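Local coordinates for putative diflavin flavoprotein A 3 (Synechocystis sp., PDB 6H0C), which probably passes electrons from NADH to oxygen, reducing it to water, and is seen here as its flavodiiron core without the C-terminal flavin reductase part, at residues H83-A86 with N87-H90; I105-N108 with P109-Q112. All blocks are in the same frame, centred on the assembly; numbering follows the deposited sequence.

How the contacts relate
Both contacts are helix N-termini on the same metallo-hydrolase half of the chain, each with a polar side chain capping the first turn: Asn85 for helix 86-98 in contact 1, Ser107 for helix 108-117 in contact 2. Both are partly buried. Contact 1 sits on the loop after strand 78-80 and is polar and basic, gathered round a citrate. Contact 2 takes in the end of strand 103-106 and the start of helix 108-117; its buried parts are small and mostly apolar, while Asn108 and Gln112 lie at the surface. Their centres are about 12 Å apart, and they touch where Val84 CG2 packs on Ala110 CB at 3.8 Å.

Contact 1 of 2, residues H83-A86 with N87-H90; sequences HVNA and NRAH. With FLC (citrate anion), chain B.
His83 presents CE1 of its imidazole to one face of the Arg88 guanidinium, offset toward the rim and 3.7 Å from CZ, with the two planes 76° apart. Its NE2 points past the arginine at citrate, giving an in-plane bond of 2.7 Å to OB2, while ND1 is held from behind by Asp171. Two more N-H groups close on OB2: Asn85 ND2 at 2.9 Å and Arg88 NE at 3.1 Å. Arg88 NH2 takes the other oxygen of that carboxylate, OB1, at 3.0 Å, so the guanidinium spans both; a bend at chi2 (-77°) turns the guanidinium toward the citrate, and NH1 is tied to Pro54 O. The run His83, Asn85, Asn87, Arg88 falls where flavodiiron proteins usually carry the HxExDH iron-binding motif. Here neutral or basic residues replace the acids and the second histidine, and with Lys26, Arg153 and Lys172 they make a pocket that takes an anion, probably from the crystallisation liquor. The Asn85 amide works at both ends: OD1 accepts from Arg88 N at 3.0 Å, nearly straight at 171°, as the N-cap of helix 86-98. Asn85 O meanwhile receives Ala89 N at 2.8 Å. Asn87 lays CB and CG alongside citrate CG, each at 3.6 Å, its OD1 bonded to Glu57 N and its ND2 weakly to Tyr266.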
ATOM      1  N   HIS A  83      -4.868  -2.593   7.022  1.00 26.69           N
ATOM      2  CA  HIS A  83      -5.260  -2.118   5.696  1.00 25.15           C
ATOM      3  C   HIS A  83      -6.240  -3.120   5.114  1.00 27.98           C
ATOM      4  O   HIS A  83      -6.361  -4.234   5.625  1.00 25.25           O
ATOM      5  CB  HIS A  83      -4.055  -1.938   4.772  1.00 25.44           C
ATOM      6  CG  HIS A  83      -3.495  -3.225   4.254  1.00 24.54           C
ATOM      7  ND1 HIS A  83      -2.683  -4.042   5.012  1.00 27.57           N
ATOM      8  CD2 HIS A  83      -3.629  -3.838   3.053  1.00 27.87           C
ATOM      9  CE1 HIS A  83      -2.343  -5.103   4.301  1.00 30.94           C
ATOM     10  NE2 HIS A  83      -2.907  -5.005   3.109  1.00 27.98           N
ATOM     11  N   VAL A  84      -6.938  -2.729   4.052  1.00 25.02           N
ATOM     12  CA  VAL A  84      -8.010  -3.551   3.503  1.00 22.38           C
ATOM     13  C   VAL A  84      -8.010  -3.527   1.985  1.00 26.44           C
ATOM     14  O   VAL A  84      -7.768  -2.487   1.370  1.00 30.40           O
ATOM     15  CB  VAL A  84      -9.398  -3.077   4.013  1.00 32.63           C
ATOM     16  CG1 VAL A  84     -10.519  -3.735   3.243  1.00 38.17           C
ATOM     17  CG2 VAL A  84      -9.547  -3.362   5.488  1.00 41.34           C
ATOM     18  N   ASN A  85      -8.279  -4.687   1.390  1.00 28.02           N
ATOM     19  CA  ASN A  85      -8.569  -4.798  -0.033  1.00 27.57           C
ATOM     20  C   ASN A  85      -9.286  -6.120  -0.317  1.00 29.99           C
ATOM     21  O   ASN A  85      -9.476  -6.932   0.589  1.00 27.49           O
ATOM     22  CB  ASN A  85      -7.293  -4.674  -0.873  1.00 27.64           C
ATOM     23  CG  ASN A  85      -6.207  -5.638  -0.443  1.00 33.06           C
ATOM     24  OD1 ASN A  85      -6.405  -6.857  -0.425  1.00 33.75           O
ATOM     25  ND2 ASN A  85      -5.035  -5.095  -0.113  1.00 34.17           N
ATOM     26  N   ALA A  86      -9.679  -6.333  -1.571  1.00 31.40           N
ATOM     27  CA  ALA A  86     -10.466  -7.509  -1.948  1.00 31.20           C
ATOM     28  C   ALA A  86      -9.734  -8.810  -1.658  1.00 31.67           C
ATOM     29  O   ALA A  86     -10.342  -9.816  -1.295  1.00 34.93           O
ATOM     30  CB  ALA A  86     -10.836  -7.438  -3.429  1.00 32.15           C
ATOM     31  N   ASN A  87      -8.420  -8.776  -1.826  1.00 29.15           N
ATOM     32  CA  ASN A  87      -7.583  -9.942  -1.608  1.00 28.91           C
ATOM     33  C   ASN A  87      -7.626 -10.365  -0.131  1.00 32.80           C
ATOM     34  O   ASN A  87      -7.907 -11.519   0.190  1.00 30.62           O
ATOM     35  CB  ASN A  87      -6.147  -9.636  -2.070  1.00 29.70           C
ATOM     36  CG  ASN A  87      -5.291 -10.884  -2.217  1.00 38.74           C
ATOM     37  OD1 ASN A  87      -4.944 -11.535  -1.231  1.00 39.26           O
ATOM     38  ND2 ASN A  87      -4.925 -11.208  -3.452  1.00 40.41           N
ATOM     39  N   ARG A  88      -7.361  -9.418   0.765  1.00 30.49           N
ATOM     40  CA  ARG A  88      -7.469  -9.672   2.195  1.00 26.22           C
ATOM     41  C   ARG A  88      -8.912 -10.007   2.597  1.00 31.90           C
ATOM     42  O   ARG A  88      -9.153 -10.826   3.490  1.00 28.48           O
ATOM     43  CB  ARG A  88      -6.978  -8.459   2.996  1.00 26.83           C
ATOM     44  CG  ARG A  88      -5.503  -8.099   2.800  1.00 27.55           C
ATOM     45  CD  ARG A  88      -4.573  -9.027   3.555  1.00 30.28           C
ATOM     46  NE  ARG A  88      -3.168  -8.723   3.274  1.00 28.95           N
ATOM     47  CZ  ARG A  88      -2.186  -8.835   4.166  1.00 29.08           C
ATOM     48  NH1 ARG A  88      -2.450  -9.243   5.404  1.00 26.42           N
ATOM     49  NH2 ARG A  88      -0.941  -8.534   3.820  1.00 29.10           N
ATOM     50  N   ALA A  89      -9.872  -9.354   1.951  1.00 31.20           N
ATOM     51  CA  ALA A  89     -11.279  -9.549   2.299  1.00 30.94           C
ATOM     52  C   ALA A  89     -11.697 -10.996   2.059  1.00 33.34           C
ATOM     53  O   ALA A  89     -12.570 -11.525   2.752  1.00 34.74           O
ATOM     54  CB  ALA A  89     -12.162  -8.601   1.510  1.00 32.83           C
ATOM     55  N   HIS A  90     -11.051 -11.636   1.090  1.00 32.71           N
ATOM     56  CA  HIS A  90     -11.326 -13.032   0.776  1.00 30.45           C
ATOM     57  C   HIS A  90     -11.078 -13.940   1.987  1.00 35.66           C
ATOM     58  O   HIS A  90     -11.929 -14.757   2.348  1.00 34.44           O
ATOM     59  CB  HIS A  90     -10.468 -13.470  -0.403  1.00 31.80           C
ATOM     60  CG  HIS A  90     -10.673 -14.896  -0.796  1.00 38.80           C
ATOM     61  ND1 HIS A  90      -9.890 -15.921  -0.310  1.00 37.04           N
ATOM     62  CD2 HIS A  90     -11.575 -15.470  -1.628  1.00 41.91           C
ATOM     63  CE1 HIS A  90     -10.294 -17.063  -0.833  1.00 37.84           C
ATOM     64  NE2 HIS A  90     -11.321 -16.818  -1.628  1.00 44.31           N
TER
HETATM   65  CAC FLC B 501      -1.460  -4.945  -1.763  1.00 36.67           C
HETATM   66  CA  FLC B 501      -2.261  -6.220  -1.910  1.00 34.85           C
HETATM   67  CB  FLC B 501      -1.796  -7.373  -1.038  1.00 35.59           C
HETATM   68  CBC FLC B 501      -1.806  -7.034   0.438  1.00 36.12           C
HETATM   69  CG  FLC B 501      -2.766  -8.520  -1.269  1.00 37.61           C
HETATM   70  CGC FLC B 501      -2.292  -9.768  -0.558  1.00 39.72           C
HETATM   71  OA1 FLC B 501      -0.922  -4.622  -0.670  1.00 36.22           O
HETATM   72  OA2 FLC B 501      -1.351  -4.189  -2.761  1.00 35.01           O
HETATM   73  OB1 FLC B 501      -0.754  -7.192   1.107  1.00 36.46           O
HETATM   74  OB2 FLC B 501      -2.853  -6.615   0.996  1.00 30.61           O
HETATM   75  OG1 FLC B 501      -1.758 -10.696  -1.222  1.00 42.37           O
HETATM   76  OG2 FLC B 501      -2.427  -9.876   0.692  1.00 40.35           O
HETATM   77  OHB FLC B 501      -0.491  -7.766  -1.409  1.00 36.58           O

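Contact 2 of 2, residues I105-N108 with P109-Q112; sequences ICSN and PAAQ
The N-terminus of helix 108-117, where strand 103-106 turns over into the helix of a beta-alpha-beta unit, is closed by a serine N-cap. Ser107 OG accepts from Ala110 N at 3.2 Å, a weakly bent bond of 161°. With chi1 at 78° the hydroxyl swings forward between the backbone N and the carbonyl carbon, which puts it over the start of the helix and 3.3 Å from Pro109 CD. The same hydroxyl donates to Gly156 O, so OG is acceptor to one backbone group and donor to another, which would hold the hydroxyl in this rotation. Pro109 fits this first turn well: it has no N-H in a place where helical N-H groups lack an earlier carbonyl to bond. Regular helical bonding then takes over, Ala111 N to Ser107 O at 2.9 Å and Gln112 N to Asn108 O at 3.0 Å. CG of the exposed Gln112 lies 3.4 Å from Asn108 O. On the buried side Cys106 meets the helix with both its side-chain atoms: CB faces Ala110 CB at 3.9 Å, and SG sits 3.9 Å from Ala111 CB. Cys106 also reaches Ile127, and Ala111 touches Val129, both on the outer strand 127-129; Ile105 bonds through its backbone to Val79 and Leu81, and Cys106 to Met130 just past strand 127-129, so strand 103-106 runs between 78-80 and 127-129.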
ATOM      1  N   ILE A 105     -12.002  -4.360  13.733  1.00 28.28           N
ATOM      2  CA  ILE A 105     -11.397  -3.098  14.139  1.00 28.24           C
ATOM      3  C   ILE A 105     -10.588  -2.510  12.981  1.00 30.67           C
ATOM      4  O   ILE A 105      -9.673  -3.165  12.465  1.00 28.48           O
ATOM      5  CB  ILE A 105     -10.463  -3.288  15.353  1.00 27.15           C
ATOM      6  CG1 ILE A 105     -11.212  -3.949  16.509  1.00 26.57           C
ATOM      7  CG2 ILE A 105      -9.845  -1.961  15.760  1.00 24.02           C
ATOM      8  CD1 ILE A 105     -12.404  -3.152  16.993  1.00 30.52           C
ATOM      9  N   CYS A 106     -10.906  -1.284  12.574  1.00 26.75           N
ATOM     10  CA  CYS A 106     -10.214  -0.685  11.433  1.00 27.27           C
ATOM     11  C   CYS A 106     -10.453   0.822  11.312  1.00 28.85           C
ATOM     12  O   CYS A 106     -11.228   1.402  12.064  1.00 32.49           O
ATOM     13  CB  CYS A 106     -10.643  -1.385  10.138  1.00 25.39           C
ATOM     14  SG  CYS A 106     -12.385  -1.130   9.698  1.00 31.90           S
ATOM     15  N   SER A 107      -9.786   1.450  10.353  1.00 26.85           N
ATOM     16  CA  SER A 107      -9.950   2.878  10.136  1.00 26.65           C
ATOM     17  C   SER A 107     -11.253   3.167   9.401  1.00 31.57           C
ATOM     18  O   SER A 107     -11.929   2.260   8.907  1.00 30.09           O
ATOM     19  CB  SER A 107      -8.778   3.441   9.341  1.00 26.00           C
ATOM     20  OG  SER A 107      -8.932   3.125   7.967  1.00 28.63           O
ATOM     21  N   ASN A 108     -11.603   4.441   9.323  1.00 31.21           N
ATOM     22  CA  ASN A 108     -12.845   4.817   8.676  1.00 35.21           C
ATOM     23  C   ASN A 108     -12.835   4.543   7.173  1.00 32.15           C
ATOM     24  O   ASN A 108     -13.808   3.996   6.642  1.00 32.05           O
ATOM     25  CB  ASN A 108     -13.159   6.284   8.934  1.00 37.29           C
ATOM     26  CG  ASN A 108     -14.533   6.657   8.461  1.00 48.19           C
ATOM     27  OD1 ASN A 108     -15.525   6.294   9.087  1.00 54.30           O
ATOM     28  ND2 ASN A 108     -14.609   7.364   7.338  1.00 48.32           N
ATOM     29  N   PRO A 109     -11.743   4.923   6.476  1.00 29.66           N
ATOM     30  CA  PRO A 109     -11.676   4.583   5.046  1.00 30.64           C
ATOM     31  C   PRO A 109     -11.711   3.063   4.813  1.00 33.30           C
ATOM     32  O   PRO A 109     -12.344   2.608   3.855  1.00 32.30           O
ATOM     33  CB  PRO A 109     -10.336   5.189   4.599  1.00 28.09           C
ATOM     34  CG  PRO A 109     -10.082   6.294   5.581  1.00 29.47           C
ATOM     35  CD  PRO A 109     -10.613   5.769   6.893  1.00 30.68           C
ATOM     36  N   ALA A 110     -11.058   2.294   5.686  1.00 29.82           N
ATOM     37  CA  ALA A 110     -11.068   0.838   5.580  1.00 27.22           C
ATOM     38  C   ALA A 110     -12.481   0.296   5.778  1.00 29.50           C
ATOM     39  O   ALA A 110     -12.906  -0.619   5.078  1.00 31.40           O
ATOM     40  CB  ALA A 110     -10.103   0.214   6.591  1.00 23.32           C
ATOM     41  N   ALA A 111     -13.208   0.865   6.734  1.00 28.68           N
ATOM     42  CA  ALA A 111     -14.583   0.455   6.993  1.00 34.27           C
ATOM     43  C   ALA A 111     -15.463   0.669   5.762  1.00 38.81           C
ATOM     44  O   ALA A 111     -16.249  -0.207   5.387  1.00 36.80           O
ATOM     45  CB  ALA A 111     -15.146   1.211   8.187  1.00 31.66           C
ATOM     46  N   GLN A 112     -15.327   1.836   5.134  1.00 34.45           N
ATOM     47  CA  GLN A 112     -16.071   2.139   3.913  1.00 34.45           C
ATOM     48  C   GLN A 112     -15.735   1.147   2.803  1.00 39.06           C
ATOM     49  O   GLN A 112     -16.623   0.649   2.108  1.00 37.92           O
ATOM     50  CB  GLN A 112     -15.777   3.563   3.454  1.00 39.89           C
ATOM     51  CG  GLN A 112     -16.260   4.616   4.420  1.00 51.07           C
ATOM     52  CD  GLN A 112     -15.632   5.967   4.176  1.00 63.87           C
ATOM     53  OE1 GLN A 112     -14.725   6.107   3.358  1.00 69.05           O
ATOM     54  NE2 GLN A 112     -16.109   6.974   4.896  1.00 73.37           N
TER